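Local structure of ABC transporter ATP-binding protein (Sulfolobus tokodaii, 2PJZ) at residues 189-192 against 193-196; 207-210 against 211-214. The protein probably binds and hydrolyses ATP as the nucleotide-binding subunit of an ABC transporter, putatively one for cobalt transport. One frame throughout, in Å; residues are numbered along the deposited sequence.

Overall arrangement
Both contacts are local, and they follow one another along the chain without nesting or crossing. Contact 1 comes first. Residues 189-194 form the end of the loop after strand 177-182 and turn into strand 195-200 of the mixed sheet. The chain then reverses into the antiparallel edge strand 203-209. Contact 2 closes after that, where this strand passes directly into the short helix 210-214. The two centres lie about 7 Å apart. Backbone bonds probably link them, from Ala196 N to Ile208 O and from Val210 N to Tyr194 O. Contact 1 joins helix 161-173 to the mixed sheet, and contact 2 joins that sheet's edge to strand 235-241 of the C-terminal sheet.

Contact 1 (189-192 against 193-196); sequences NLYK and EYKA
The ring of Tyr191 meets the ring of Tyr194 in a T-shaped stack. Tyr191 supplies the edge and Tyr194 the face. Tyr191 CD1 stands 3.8 Å above the plane of the Tyr194 ring, over its centre. The ring planes are turned 83° to each other, and the centroids are 5.2 Å apart. Glu193 CD lies at the edge of the Tyr194 ring, near its plane. Both tyrosines place CG beside the backbone N (chi1 -69° and -71°), and this brings the two rings together across the turn. The backbone here forms a type I beta turn from Tyr191 to Tyr194. It is closed by a hydrogen bond from Tyr194 N to Tyr191 O of 3.0 Å. Glu193 bends at chi2, and its OE2 lies 3.7 Å from Leu190 O. Lys172 of helix 161-173 bonds Leu190 O and makes a long, weak ion pair with Glu193 OE1, which probably offsets the two oxygens. The same helix packs on both tyrosines. Tyr191 OH bonds to Ser168 OG of that helix, and Tyr194 OH to Lys32 NZ. The stack and the two hydroxyl bonds probably limit rotation of both buried rings, and they join the turn to helix 161-173 and to Lys32.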
loop_
_atom_site.group_PDB
_atom_site.type_symbol
_atom_site.label_atom_id
_atom_site.label_comp_id
_atom_site.label_asym_id
_atom_site.label_seq_id
_atom_site.Cartn_x
_atom_site.Cartn_y
_atom_site.Cartn_z
ATOM N N ASN A 189 -2.544 8.910 11.224
ATOM C CA ASN A 189 -3.497 9.808 11.874
ATOM C C ASN A 189 -4.504 10.368 10.886
ATOM O O ASN A 189 -5.526 10.923 11.279
ATOM C CB ASN A 189 -2.757 10.967 12.538
ATOM C CG ASN A 189 -2.093 11.860 11.526
ATOM O OD1 ASN A 189 -0.918 11.672 11.188
ATOM N ND2 ASN A 189 -2.854 12.799 10.978
ATOM N N LEU A 190 -4.194 10.265 9.602
ATOM C CA LEU A 190 -5.137 10.689 8.563
ATOM C C LEU A 190 -6.017 9.526 8.096
ATOM O O LEU A 190 -6.898 9.713 7.263
ATOM C CB LEU A 190 -4.384 11.278 7.365
ATOM C CG LEU A 190 -3.830 12.703 7.506
ATOM C CD1 LEU A 190 -3.116 13.070 6.223
ATOM C CD2 LEU A 190 -4.951 13.705 7.809
ATOM N N TYR A 191 -5.784 8.334 8.645
ATOM C CA TYR A 191 -6.475 7.137 8.173
ATOM C C TYR A 191 -7.172 6.359 9.270
ATOM O O TYR A 191 -7.287 5.146 9.178
ATOM C CB TYR A 191 -5.510 6.248 7.370
ATOM C CG TYR A 191 -5.139 6.885 6.068
ATOM C CD1 TYR A 191 -5.879 6.638 4.908
ATOM C CD2 TYR A 191 -4.079 7.799 5.996
ATOM C CE1 TYR A 191 -5.552 7.262 3.706
ATOM C CE2 TYR A 191 -3.755 8.422 4.806
ATOM C CZ TYR A 191 -4.486 8.144 3.664
ATOM O OH TYR A 191 -4.146 8.771 2.491
ATOM N N LYS A 192 -7.699 7.076 10.269
ATOM C CA LYS A 192 -8.347 6.475 11.444
ATOM C C LYS A 192 -9.535 5.615 11.093
ATOM O O LYS A 192 -9.789 4.597 11.764
ATOM C CB LYS A 192 -8.800 7.565 12.440
ATOM C CG LYS A 192 -7.694 8.469 12.898
ATOM C CD LYS A 192 -8.216 9.651 13.755
ATOM C CE LYS A 192 -7.041 10.317 14.466
ATOM N NZ LYS A 192 -7.516 11.312 15.494
ATOM N N GLU A 193 -10.253 5.987 10.040
ATOM C CA GLU A 193 -11.459 5.235 9.673
ATOM C C GLU A 193 -11.145 3.947 8.890
ATOM O O GLU A 193 -12.059 3.190 8.508
ATOM C CB GLU A 193 -12.470 6.145 8.936
ATOM C CG GLU A 193 -12.059 6.648 7.536
ATOM C CD GLU A 193 -11.128 7.879 7.480
ATOM O OE1 GLU A 193 -11.474 8.811 6.697
ATOM O OE2 GLU A 193 -10.057 7.911 8.142
ATOM N N TYR A 194 -9.855 3.675 8.695
ATOM C CA TYR A 194 -9.415 2.539 7.847
ATOM C C TYR A 194 -8.988 1.370 8.680
ATOM O O TYR A 194 -8.703 1.543 9.858
ATOM C CB TYR A 194 -8.267 2.969 6.937
ATOM C CG TYR A 194 -8.724 3.887 5.860
ATOM C CD1 TYR A 194 -8.442 3.633 4.523
ATOM C CD2 TYR A 194 -9.441 5.035 6.178
ATOM C CE1 TYR A 194 -8.902 4.522 3.522
ATOM C CE2 TYR A 194 -9.904 5.886 5.214
ATOM C CZ TYR A 194 -9.645 5.639 3.898
ATOM O OH TYR A 194 -10.136 6.551 2.992
ATOM N N LYS A 195 -8.990 0.168 8.091
ATOM C CA LYS A 195 -8.477 -1.015 8.753
ATOM C C LYS A 195 -7.025 -1.221 8.311
ATOM O O LYS A 195 -6.670 -0.911 7.154
ATOM C CB LYS A 195 -9.272 -2.269 8.372
ATOM C CG LYS A 195 -10.733 -2.294 8.858
ATOM C CD LYS A 195 -11.338 -3.644 8.502
ATOM C CE LYS A 195 -12.858 -3.608 8.597
ATOM N NZ LYS A 195 -13.376 -4.560 7.570
ATOM N N ALA A 196 -6.228 -1.736 9.242
ATOM C CA ALA A 196 -4.834 -2.130 9.014
ATOM C C ALA A 196 -4.523 -3.609 9.283
ATOM O O ALA A 196 -5.098 -4.280 10.164
ATOM C CB ALA A 196 -3.860 -1.225 9.863
#

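Contact 2 (207-210 against 211-214); sequences PISV and SELL
Val210 and Leu214 pack one helical turn apart, with Val210 CG1 3.9 Å from Leu214 CD1. They belong to the apolar, more buried part of this strand-to-helix junction. Ile208, Val210 and Leu213 are buried there, and Leu214 lies at its partly exposed margin. Ile208 and Leu213 cross at about a right angle, with their CD1 atoms 4.1 Å apart. Leu213 has CG anti to the backbone N (chi1 -171°), and its CD1 branch reaches Ile208. Both residues also rest on Ile239 of strand 235-241. Two backbone bonds start the helix. Leu213 N donates to Ser209 O at 2.8 Å, and Leu214 N to Val210 O at 2.9 Å.

The other side is more polar and only partly buried. Ser209 is the N-cap. Its OG accepts a weak bond from Glu212 N at 3.4 Å, although the N-H points fairly straight at it (160°). Ser209 CB and Glu212 CG touch at 3.5 Å. The carboxylate of Glu212 turns elsewhere, and its OE2 forms a salt bridge with Lys241 NZ, outside this junction. Ser211 CB lies 3.5 Å from Ser209 OG.

Ser209 thus meets the amides of Glu212, weakly, and of Leu213, through its side chain and its carbonyl. A negative Glu212 may also suit the positive N-terminal end of this short helix. Its bond to Lys241 reaches strand 235-241 of the C-terminal sheet.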
loop_
_atom_site.group_PDB
_atom_site.type_symbol
_atom_site.label_atom_id
_atom_site.label_comp_id
_atom_site.label_asym_id
_atom_site.label_seq_id
_atom_site.Cartn_x
_atom_site.Cartn_y
_atom_site.Cartn_z
ATOM N N PRO A 207 -7.520 -7.967 10.877
ATOM C CA PRO A 207 -7.439 -6.518 10.788
ATOM C C PRO A 207 -7.484 -5.815 12.169
ATOM O O PRO A 207 -7.868 -6.431 13.152
ATOM C CB PRO A 207 -8.678 -6.160 9.968
ATOM C CG PRO A 207 -9.674 -7.194 10.372
ATOM C CD PRO A 207 -8.884 -8.458 10.595
ATOM N N ILE A 208 -7.059 -4.564 12.214
ATOM C CA ILE A 208 -7.284 -3.716 13.399
ATOM C C ILE A 208 -7.686 -2.330 12.933
ATOM O O ILE A 208 -7.193 -1.834 11.911
ATOM C CB ILE A 208 -6.051 -3.694 14.358
ATOM C CG1 ILE A 208 -6.343 -2.836 15.610
ATOM C CG2 ILE A 208 -4.786 -3.176 13.660
ATOM C CD1 ILE A 208 -5.219 -2.909 16.649
ATOM N N SER A 209 -8.616 -1.698 13.641
ATOM C CA SER A 209 -8.969 -0.323 13.315
ATOM C C SER A 209 -7.742 0.577 13.504
ATOM O O SER A 209 -7.077 0.499 14.560
ATOM C CB SER A 209 -10.090 0.146 14.249
ATOM O OG SER A 209 -10.251 1.545 14.133
ATOM N N VAL A 210 -7.456 1.430 12.523
ATOM C CA VAL A 210 -6.362 2.394 12.682
ATOM C C VAL A 210 -6.699 3.382 13.828
ATOM O O VAL A 210 -5.828 3.754 14.620
ATOM C CB VAL A 210 -6.074 3.144 11.400
ATOM C CG1 VAL A 210 -5.118 4.256 11.653
ATOM C CG2 VAL A 210 -5.426 2.178 10.357
ATOM N N SER A 211 -7.969 3.758 13.938
ATOM C CA SER A 211 -8.399 4.644 15.040
ATOM C C SER A 211 -7.978 4.045 16.370
ATOM O O SER A 211 -7.414 4.745 17.219
ATOM C CB SER A 211 -9.925 4.896 14.999
ATOM O OG SER A 211 -10.330 5.685 16.122
ATOM N N GLU A 212 -8.229 2.754 16.557
ATOM C CA GLU A 212 -7.917 2.071 17.797
ATOM C C GLU A 212 -6.404 1.843 17.960
ATOM O O GLU A 212 -5.844 2.009 19.056
ATOM C CB GLU A 212 -8.705 0.777 17.903
ATOM C CG GLU A 212 -10.206 1.048 17.593
ATOM C CD GLU A 212 -11.183 0.382 18.523
ATOM O OE1 GLU A 212 -12.173 -0.196 18.020
ATOM O OE2 GLU A 212 -10.998 0.460 19.752
ATOM N N LEU A 213 -5.750 1.475 16.859
ATOM C CA LEU A 213 -4.286 1.355 16.856
ATOM C C LEU A 213 -3.599 2.627 17.351
ATOM O O LEU A 213 -2.720 2.544 18.200
ATOM C CB LEU A 213 -3.795 1.023 15.446
ATOM C CG LEU A 213 -2.334 0.638 15.224
ATOM C CD1 LEU A 213 -1.930 -0.593 15.996
ATOM C CD2 LEU A 213 -2.142 0.442 13.710
ATOM N N LEU A 214 -4.010 3.782 16.831
ATOM C CA LEU A 214 -3.348 5.064 17.095
ATOM C C LEU A 214 -3.373 5.475 18.562
ATOM O O LEU A 214 -2.551 6.308 18.991
ATOM C CB LEU A 214 -3.962 6.177 16.257
ATOM C CG LEU A 214 -3.593 6.300 14.781
ATOM C CD1 LEU A 214 -4.570 7.186 14.097
ATOM C CD2 LEU A 214 -2.182 6.844 14.607
#